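Local coordinates for putative molybdenum carrier protein (Syntrophus aciditrophicus SB, PDB 3IMK) that is of unknown function but, as a putative molybdenum carrier of the SLOG superfamily, probably binds a small ligand or molybdenum species in a Rossmann-like fold, at residues A[10-15]-A[72-77]; A[22-27]-A[53-58]; A[65-70]-A[90-95]. All blocks are in the same frame, centred on the assembly; numbering follows the deposited sequence.

Contact 1: residues A[10-15]-A[72-77]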
# COMPACT_ATOMS: atom_id res chain seq x y z
N LYS A 10 7.71 1.07 -9.08
CA LYS A 10 6.31 0.63 -9.19
C LYS A 10 5.64 0.63 -7.82
O LYS A 10 6.27 0.20 -6.83
CB LYS A 10 6.21 -0.78 -9.80
CG LYS A 10 4.80 -1.23 -10.23
CD LYS A 10 4.81 -2.64 -10.84
CE LYS A 10 3.44 -3.07 -11.40
NZ LYS A 10 3.35 -4.33 -12.30
N ILE A 11 4.39 1.11 -7.77
CA ILE A 11 3.52 1.03 -6.60
C ILE A 11 2.44 0.05 -6.92
O ILE A 11 1.83 0.13 -7.99
CB ILE A 11 2.94 2.39 -6.22
CG1 ILE A 11 4.06 3.27 -5.62
CG2 ILE A 11 1.76 2.24 -5.20
CD1 ILE A 11 3.70 4.77 -5.47
N ILE A 12 2.18 -0.90 -6.01
CA ILE A 12 1.04 -1.77 -6.18
C ILE A 12 0.10 -1.74 -4.97
O ILE A 12 0.51 -1.40 -3.87
CB ILE A 12 1.44 -3.23 -6.51
CG1 ILE A 12 2.05 -3.99 -5.33
CG2 ILE A 12 2.43 -3.28 -7.71
CD1 ILE A 12 2.20 -5.54 -5.61
N SER A 13 -1.15 -2.17 -5.19
CA SER A 13 -2.06 -2.39 -4.09
C SER A 13 -3.19 -3.31 -4.54
O SER A 13 -3.27 -3.68 -5.69
CB SER A 13 -2.65 -1.07 -3.60
OG SER A 13 -3.73 -0.63 -4.44
N GLY A 14 -4.05 -3.62 -3.59
CA GLY A 14 -5.16 -4.54 -3.82
C GLY A 14 -6.43 -3.88 -4.28
O GLY A 14 -7.45 -4.53 -4.36
N GLY A 15 -6.38 -2.59 -4.61
CA GLY A 15 -7.52 -1.90 -5.25
C GLY A 15 -8.63 -1.52 -4.29
O GLY A 15 -9.61 -0.92 -4.76
N LEU A 72 3.55 -10.99 -1.79
CA LEU A 72 4.53 -11.87 -2.42
C LEU A 72 5.12 -11.25 -3.68
O LEU A 72 6.29 -11.53 -4.01
CB LEU A 72 3.91 -13.22 -2.75
CG LEU A 72 3.70 -14.14 -1.57
CD1 LEU A 72 2.76 -15.32 -1.92
CD2 LEU A 72 5.04 -14.67 -1.06
N ASP A 73 4.34 -10.45 -4.41
CA ASP A 73 4.76 -9.96 -5.71
C ASP A 73 5.28 -8.50 -5.64
O ASP A 73 5.02 -7.71 -6.57
CB ASP A 73 3.57 -10.07 -6.66
CG ASP A 73 3.94 -10.16 -8.13
OD1 ASP A 73 5.13 -10.35 -8.46
OD2 ASP A 73 3.01 -10.04 -8.98
N SER A 74 5.98 -8.17 -4.55
CA SER A 74 6.61 -6.86 -4.37
C SER A 74 7.86 -7.02 -3.57
O SER A 74 8.13 -8.10 -3.02
CB SER A 74 5.65 -5.90 -3.67
OG SER A 74 5.16 -6.41 -2.44
N ASP A 75 8.65 -5.94 -3.46
CA ASP A 75 9.88 -5.98 -2.69
C ASP A 75 9.66 -5.74 -1.19
O ASP A 75 10.48 -6.20 -0.38
CB ASP A 75 10.83 -4.92 -3.20
CG ASP A 75 11.34 -5.19 -4.59
OD1 ASP A 75 11.44 -6.38 -5.02
OD2 ASP A 75 11.64 -4.19 -5.30
N GLY A 76 8.58 -5.06 -0.83
CA GLY A 76 8.25 -4.78 0.53
C GLY A 76 6.85 -4.24 0.59
O GLY A 76 6.31 -3.80 -0.40
N THR A 77 6.28 -4.19 1.80
CA THR A 77 4.93 -3.73 2.07
C THR A 77 4.91 -2.64 3.15
O THR A 77 5.42 -2.82 4.26
CB THR A 77 4.02 -4.92 2.48
OG1 THR A 77 3.89 -5.86 1.40
CG2 THR A 77 2.63 -4.46 2.86
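Ile12 meets Asp73 and Ser74 with one atom, the terminal methyl CD1. CD1 lies 3.7 Å from the backbone oxygen Asp73 O and 4.0 Å from Ser74 CB, so it rests on the main chain of one residue and the methylene of the next. Two torsions carry it there. With chi1 at 72°, Ile12 CG1 sits between its own backbone N and carbonyl carbon, and chi2 at 169° then extends the branch so that CD1 stands far out from strand 10-12. Ser74 answers with its CB. Its OG leaves CB roughly at right angles to the line toward Ile12 CD1 and turns back to a hydrogen bond with Asn70 O in the helix that has just ended. The Asp73 carboxylate takes no part in the touch either: OD2 is hydrogen-bonded to Trp37 NE1, and the side chain lies beside a bound polyether. Lys10 NZ, 6.6 Å from Asp73 OD2, is too distant for a salt bridge, though its charge would probably be felt there.

In the parallel sheet, strand 131-135 runs between 10-12 and 76-81, so Ile12, which also touches Asn133, reaches past that middle strand to the turn joining helix 63-72 to strand 76-81. Beyond Ile12 the chain enters its glycine turn, where Ser13 OG accepts from Gly15 N at 3.3 Å as an ST turn. Chemically, the contact is van der Waals packing of a methyl against a backbone carbonyl and a side-chain methylene, held by shape and dispersion, while the polar ends of Ser74 and Asp73 are bonded to Asn70 and Trp37.

Contact 2: residues A[22-27]-A[53-58]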
# COMPACT_ATOMS: atom_id res chain seq x y z
N ALA A 22 -5.75 5.21 -2.54
CA ALA A 22 -4.85 6.34 -2.48
C ALA A 22 -3.49 5.99 -3.08
O ALA A 22 -2.86 6.83 -3.76
CB ALA A 22 -4.68 6.86 -1.03
N ALA A 23 -2.98 4.81 -2.79
CA ALA A 23 -1.72 4.45 -3.40
C ALA A 23 -1.72 4.53 -4.91
O ALA A 23 -0.77 5.05 -5.54
CB ALA A 23 -1.31 3.02 -2.92
N LEU A 24 -2.78 4.00 -5.53
CA LEU A 24 -2.89 4.00 -6.98
C LEU A 24 -3.07 5.42 -7.54
O LEU A 24 -2.46 5.79 -8.52
CB LEU A 24 -4.04 3.09 -7.44
CG LEU A 24 -3.93 1.62 -7.00
CD1 LEU A 24 -5.17 0.80 -7.51
CD2 LEU A 24 -2.62 0.95 -7.47
N ASP A 25 -3.91 6.23 -6.86
CA ASP A 25 -4.18 7.58 -7.32
C ASP A 25 -2.91 8.40 -7.22
O ASP A 25 -2.61 9.23 -8.10
CB ASP A 25 -5.33 8.20 -6.50
CG ASP A 25 -6.67 7.61 -6.83
OD1 ASP A 25 -6.81 6.99 -7.91
OD2 ASP A 25 -7.63 7.81 -6.04
N PHE A 26 -2.12 8.16 -6.18
CA PHE A 26 -0.84 8.85 -6.00
C PHE A 26 0.09 8.47 -7.15
O PHE A 26 0.73 9.32 -7.76
CB PHE A 26 -0.18 8.47 -4.68
CG PHE A 26 1.14 9.16 -4.47
CD1 PHE A 26 1.15 10.47 -4.01
CD2 PHE A 26 2.32 8.56 -4.82
CE1 PHE A 26 2.34 11.16 -3.87
CE2 PHE A 26 3.54 9.25 -4.69
CZ PHE A 26 3.50 10.57 -4.22
N ALA A 27 0.20 7.15 -7.41
CA ALA A 27 1.09 6.69 -8.50
C ALA A 27 0.69 7.37 -9.81
O ALA A 27 1.53 7.86 -10.56
CB ALA A 27 1.04 5.17 -8.64
N TYR A 53 -8.19 1.92 -13.84
CA TYR A 53 -7.03 1.34 -13.15
C TYR A 53 -6.62 0.01 -13.81
O TYR A 53 -7.42 -0.93 -13.89
CB TYR A 53 -7.36 1.05 -11.69
CG TYR A 53 -7.74 2.27 -10.86
CD1 TYR A 53 -6.77 3.11 -10.33
CD2 TYR A 53 -9.07 2.58 -10.63
CE1 TYR A 53 -7.13 4.24 -9.56
CE2 TYR A 53 -9.41 3.68 -9.87
CZ TYR A 53 -8.44 4.49 -9.33
OH TYR A 53 -8.81 5.58 -8.59
N GLN A 54 -5.36 -0.05 -14.25
CA GLN A 54 -4.81 -1.23 -14.90
C GLN A 54 -4.34 -2.21 -13.82
O GLN A 54 -3.28 -1.98 -13.21
CB GLN A 54 -3.69 -0.84 -15.87
CG GLN A 54 -4.14 0.15 -16.95
CD GLN A 54 -5.28 -0.40 -17.80
OE1 GLN A 54 -5.11 -1.40 -18.50
NE2 GLN A 54 -6.45 0.26 -17.73
N LEU A 55 -5.18 -3.20 -13.52
CA LEU A 55 -4.93 -4.17 -12.44
C LEU A 55 -5.13 -5.58 -12.91
O LEU A 55 -5.68 -5.79 -14.00
CB LEU A 55 -5.81 -3.88 -11.23
CG LEU A 55 -5.67 -2.43 -10.71
CD1 LEU A 55 -6.75 -2.12 -9.74
CD2 LEU A 55 -4.34 -2.23 -9.97
N GLN A 56 -4.71 -6.56 -12.11
CA GLN A 56 -4.76 -7.95 -12.54
C GLN A 56 -5.67 -8.76 -11.62
O GLN A 56 -5.55 -8.72 -10.41
CB GLN A 56 -3.33 -8.50 -12.48
CG GLN A 56 -2.27 -7.73 -13.39
CD GLN A 56 -1.82 -6.27 -12.94
OE1 GLN A 56 -1.34 -6.06 -11.83
NE2 GLN A 56 -1.90 -5.30 -13.87
N GLU A 57 -6.62 -9.52 -12.20
CA GLU A 57 -7.54 -10.32 -11.42
C GLU A 57 -6.93 -11.66 -10.99
O GLU A 57 -6.28 -12.35 -11.80
CB GLU A 57 -8.84 -10.57 -12.19
CG GLU A 57 -9.72 -9.37 -12.34
CD GLU A 57 -10.99 -9.67 -13.14
OE1 GLU A 57 -11.66 -10.68 -12.85
OE2 GLU A 57 -11.33 -8.86 -14.03
N MSE A 58 -7.24 -12.02 -9.74
CA MSE A 58 -6.92 -13.35 -9.17
C MSE A 58 -7.94 -14.38 -9.67
O MSE A 58 -9.01 -14.03 -10.20
CB MSE A 58 -6.95 -13.31 -7.66
CG MSE A 58 -5.90 -12.43 -7.04
SE MSE A 58 -4.11 -13.36 -7.19
CE MSE A 58 -4.37 -14.76 -5.84
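Tyr53 and Asp25 make the tight end of this contact: the phenol OH donates to Asp25 OD1 over only 2.5 Å. The bond enters the syn lone pair of OD1, on the side of the other carboxylate oxygen, and OD1 lies at the edge of the Tyr53 ring, in its plane. It therefore also comes within 3.2 Å of Tyr53 CE1. Carboxylate and ring are turned 29° from each other, and the second oxygen, Asp25 OD2, is hydrogen-bonded to Tyr146 OH, so phenol groups from two parts of the chain hold the carboxylate, one at each oxygen.

Next to this grip, Leu24 packs against the same ring. Its CB approaches Tyr53 CE1 at 3.9 Å, coming obliquely, while its CD1 lies 4.0 Å from Tyr53 CD1. Helix 19-29 is the connection of a beta-alpha-beta unit, following strand 10-12 and leading to the neighbouring parallel strand 34-38. Tyr53 and Leu55 belong to the approach to the short edge strand 56-57, which pairs with 34-38, so the contact ties the helix to the chain that runs into the rim of the sheet.

Farther along, a lighter apolar touch replaces the polar grip. Leu24 and Leu55 meet tip to tip, Leu24 CD1 to Leu55 CD2 at 4.0 Å, with Leu55 continuing onto Val38 and Val49. Leu24 is buried, also covering Ser13, whereas Tyr53, Asp25 and Leu55 are each partly exposed. On the more open side, a bound MES molecule, probably from the crystallisation liquor, lies near the side chain of Asp25.

Contact 3: residues A[65-70]-A[90-95]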
# COMPACT_ATOMS: atom_id res chain seq x y z
N LYS A 65 -6.61 -13.95 -0.41
CA LYS A 65 -5.69 -14.47 -1.42
C LYS A 65 -5.07 -13.33 -2.22
O LYS A 65 -3.89 -13.39 -2.60
CB LYS A 65 -6.37 -15.52 -2.29
CG LYS A 65 -6.63 -16.77 -1.51
CD LYS A 65 -7.47 -17.76 -2.26
CE LYS A 65 -7.77 -18.99 -1.37
NZ LYS A 65 -8.73 -19.96 -2.03
N ARG A 66 -5.85 -12.28 -2.54
CA ARG A 66 -5.24 -11.14 -3.28
C ARG A 66 -4.29 -10.35 -2.37
O ARG A 66 -3.25 -9.88 -2.83
CB ARG A 66 -6.28 -10.25 -4.02
CG ARG A 66 -7.14 -9.34 -3.18
CD ARG A 66 -6.48 -7.95 -2.88
NE ARG A 66 -7.51 -6.94 -2.58
CZ ARG A 66 -8.21 -6.86 -1.45
NH1 ARG A 66 -7.96 -7.65 -0.42
NH2 ARG A 66 -9.13 -5.91 -1.31
N THR A 67 -4.62 -10.19 -1.10
CA THR A 67 -3.70 -9.51 -0.14
C THR A 67 -2.40 -10.27 -0.04
O THR A 67 -1.35 -9.66 -0.13
CB THR A 67 -4.45 -9.42 1.21
OG1 THR A 67 -5.60 -8.59 1.00
CG2 THR A 67 -3.58 -8.90 2.32
N GLU A 68 -2.49 -11.59 0.05
CA GLU A 68 -1.28 -12.41 0.11
C GLU A 68 -0.42 -12.22 -1.14
O GLU A 68 0.81 -12.12 -1.05
CB GLU A 68 -1.66 -13.89 0.27
CG GLU A 68 -0.47 -14.87 0.42
CD GLU A 68 -0.93 -16.32 0.48
OE1 GLU A 68 -1.92 -16.71 -0.18
OE2 GLU A 68 -0.31 -17.08 1.26
N LYS A 69 -1.07 -12.23 -2.31
CA LYS A 69 -0.37 -12.12 -3.63
C LYS A 69 0.38 -10.78 -3.74
O LYS A 69 1.52 -10.75 -4.23
CB LYS A 69 -1.37 -12.32 -4.80
CG LYS A 69 -0.69 -12.48 -6.18
CD LYS A 69 -0.17 -13.90 -6.35
CE LYS A 69 0.47 -14.10 -7.72
NZ LYS A 69 0.95 -15.53 -7.92
N ASN A 70 -0.24 -9.68 -3.27
CA ASN A 70 0.47 -8.38 -3.34
C ASN A 70 1.70 -8.34 -2.43
O ASN A 70 2.72 -7.76 -2.79
CB ASN A 70 -0.47 -7.23 -3.10
CG ASN A 70 -1.47 -7.06 -4.22
OD1 ASN A 70 -1.11 -7.21 -5.40
ND2 ASN A 70 -2.73 -6.81 -3.87
N ALA A 90 -4.03 -6.31 9.37
CA ALA A 90 -3.27 -7.18 10.26
C ALA A 90 -2.82 -8.45 9.52
O ALA A 90 -1.72 -8.95 9.76
CB ALA A 90 -4.08 -7.54 11.51
N LEU A 91 -3.68 -8.97 8.65
CA LEU A 91 -3.37 -10.16 7.83
C LEU A 91 -2.22 -9.84 6.89
O LEU A 91 -1.34 -10.67 6.68
CB LEU A 91 -4.58 -10.57 7.00
CG LEU A 91 -4.43 -11.87 6.21
CD1 LEU A 91 -4.14 -13.07 7.13
CD2 LEU A 91 -5.68 -12.08 5.33
N THR A 92 -2.24 -8.64 6.31
CA THR A 92 -1.13 -8.21 5.43
C THR A 92 0.20 -8.36 6.16
O THR A 92 1.16 -8.88 5.63
CB THR A 92 -1.33 -6.76 4.94
OG1 THR A 92 -2.57 -6.64 4.25
CG2 THR A 92 -0.19 -6.26 4.08
N GLU A 93 0.26 -7.80 7.37
CA GLU A 93 1.45 -7.84 8.20
C GLU A 93 1.86 -9.29 8.52
O GLU A 93 3.04 -9.63 8.48
CB GLU A 93 1.21 -7.02 9.50
CG GLU A 93 2.42 -6.93 10.40
CD GLU A 93 2.15 -6.11 11.65
OE1 GLU A 93 1.26 -6.53 12.41
OE2 GLU A 93 2.83 -5.07 11.82
N PHE A 94 0.88 -10.12 8.85
CA PHE A 94 1.12 -11.55 9.10
C PHE A 94 1.77 -12.18 7.87
O PHE A 94 2.76 -12.93 8.01
CB PHE A 94 -0.21 -12.26 9.45
CG PHE A 94 -0.11 -13.77 9.51
CD1 PHE A 94 0.37 -14.37 10.64
CD2 PHE A 94 -0.45 -14.55 8.42
CE1 PHE A 94 0.48 -15.76 10.72
CE2 PHE A 94 -0.33 -15.92 8.49
CZ PHE A 94 0.13 -16.51 9.64
N PHE A 95 1.22 -11.95 6.68
CA PHE A 95 1.79 -12.56 5.47
C PHE A 95 3.24 -12.06 5.23
O PHE A 95 4.13 -12.84 4.87
CB PHE A 95 0.96 -12.26 4.22
CG PHE A 95 -0.37 -13.00 4.12
CD1 PHE A 95 -0.45 -14.35 4.36
CD2 PHE A 95 -1.52 -12.32 3.71
CE1 PHE A 95 -1.68 -15.03 4.23
CE2 PHE A 95 -2.70 -12.99 3.57
CZ PHE A 95 -2.79 -14.31 3.84
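Glu68 leaves its helix with CG opposite its own N (chi1 -177°) and runs on extended, carrying CB and CG across the face of the Phe95 ring, whose CG in turn stands beside the backbone N of Phe95 (chi1 -73°). Glu68 CB sits over one face, 3.7 Å from the ring centroid and 16° off the normal, a CH-pi contact, with CB nearest to Phe95 CE2. Leu91 CD1 covers the opposite face from within the same helix, so the ring is held between the two. The carboxylate stacks on past the rim and is hydrogen-bonded through OE2 to Tyr99 OH. At the ring edge stands the methyl of Thr67, its CG2 4.2 Å from Phe95 CD2. The same CG2 presses tightly on Thr92 OG1 at 3.1 Å, the two side chains crossing at about a right angle. Thr92 OG1 has its hydrogen bond with Gly88 O, one turn back.

A serine in place of Phe95 would probably open a gap between Glu68 and Leu91 and leave the Glu68 chain freer to turn.

Helices 63-72 and 87-98 are consecutive, on either side of strand 76-81 in sequence, and the axes of their segments 65-70 and 90-95 approach to 9.3 Å. Since the hydroxyls of Thr67 and Thr92 are bonded within their own helices, the contact is held by van der Waals and CH-pi packing, though a hydroxyl oxygen and a carboxylate take part in it.

Contact 1 lies about 10 Å, centre to centre, from each of contacts 2 and 3, which are about 16 Å apart. Along the chain, both halves of contact 2 fall between those of contact 1, whereas the segments of contacts 1 and 3 alternate: 10-15, 65-70, 72-77, 90-95. Contact 2 serves the 56-57 edge of the parallel sheet, contact 1 its middle, and contact 3 the helices around strand 76-81. Direct touches join them: Ser13 OG packs on Leu24 CG, Gly14 O probably bonds Arg66 NE, and Met58 SE lies against Lys69 CG. Met58, Lys69, Leu72 and Asp73, one or more from each contact, line a polyether-filled pocket, so the three together frame a possible ligand site.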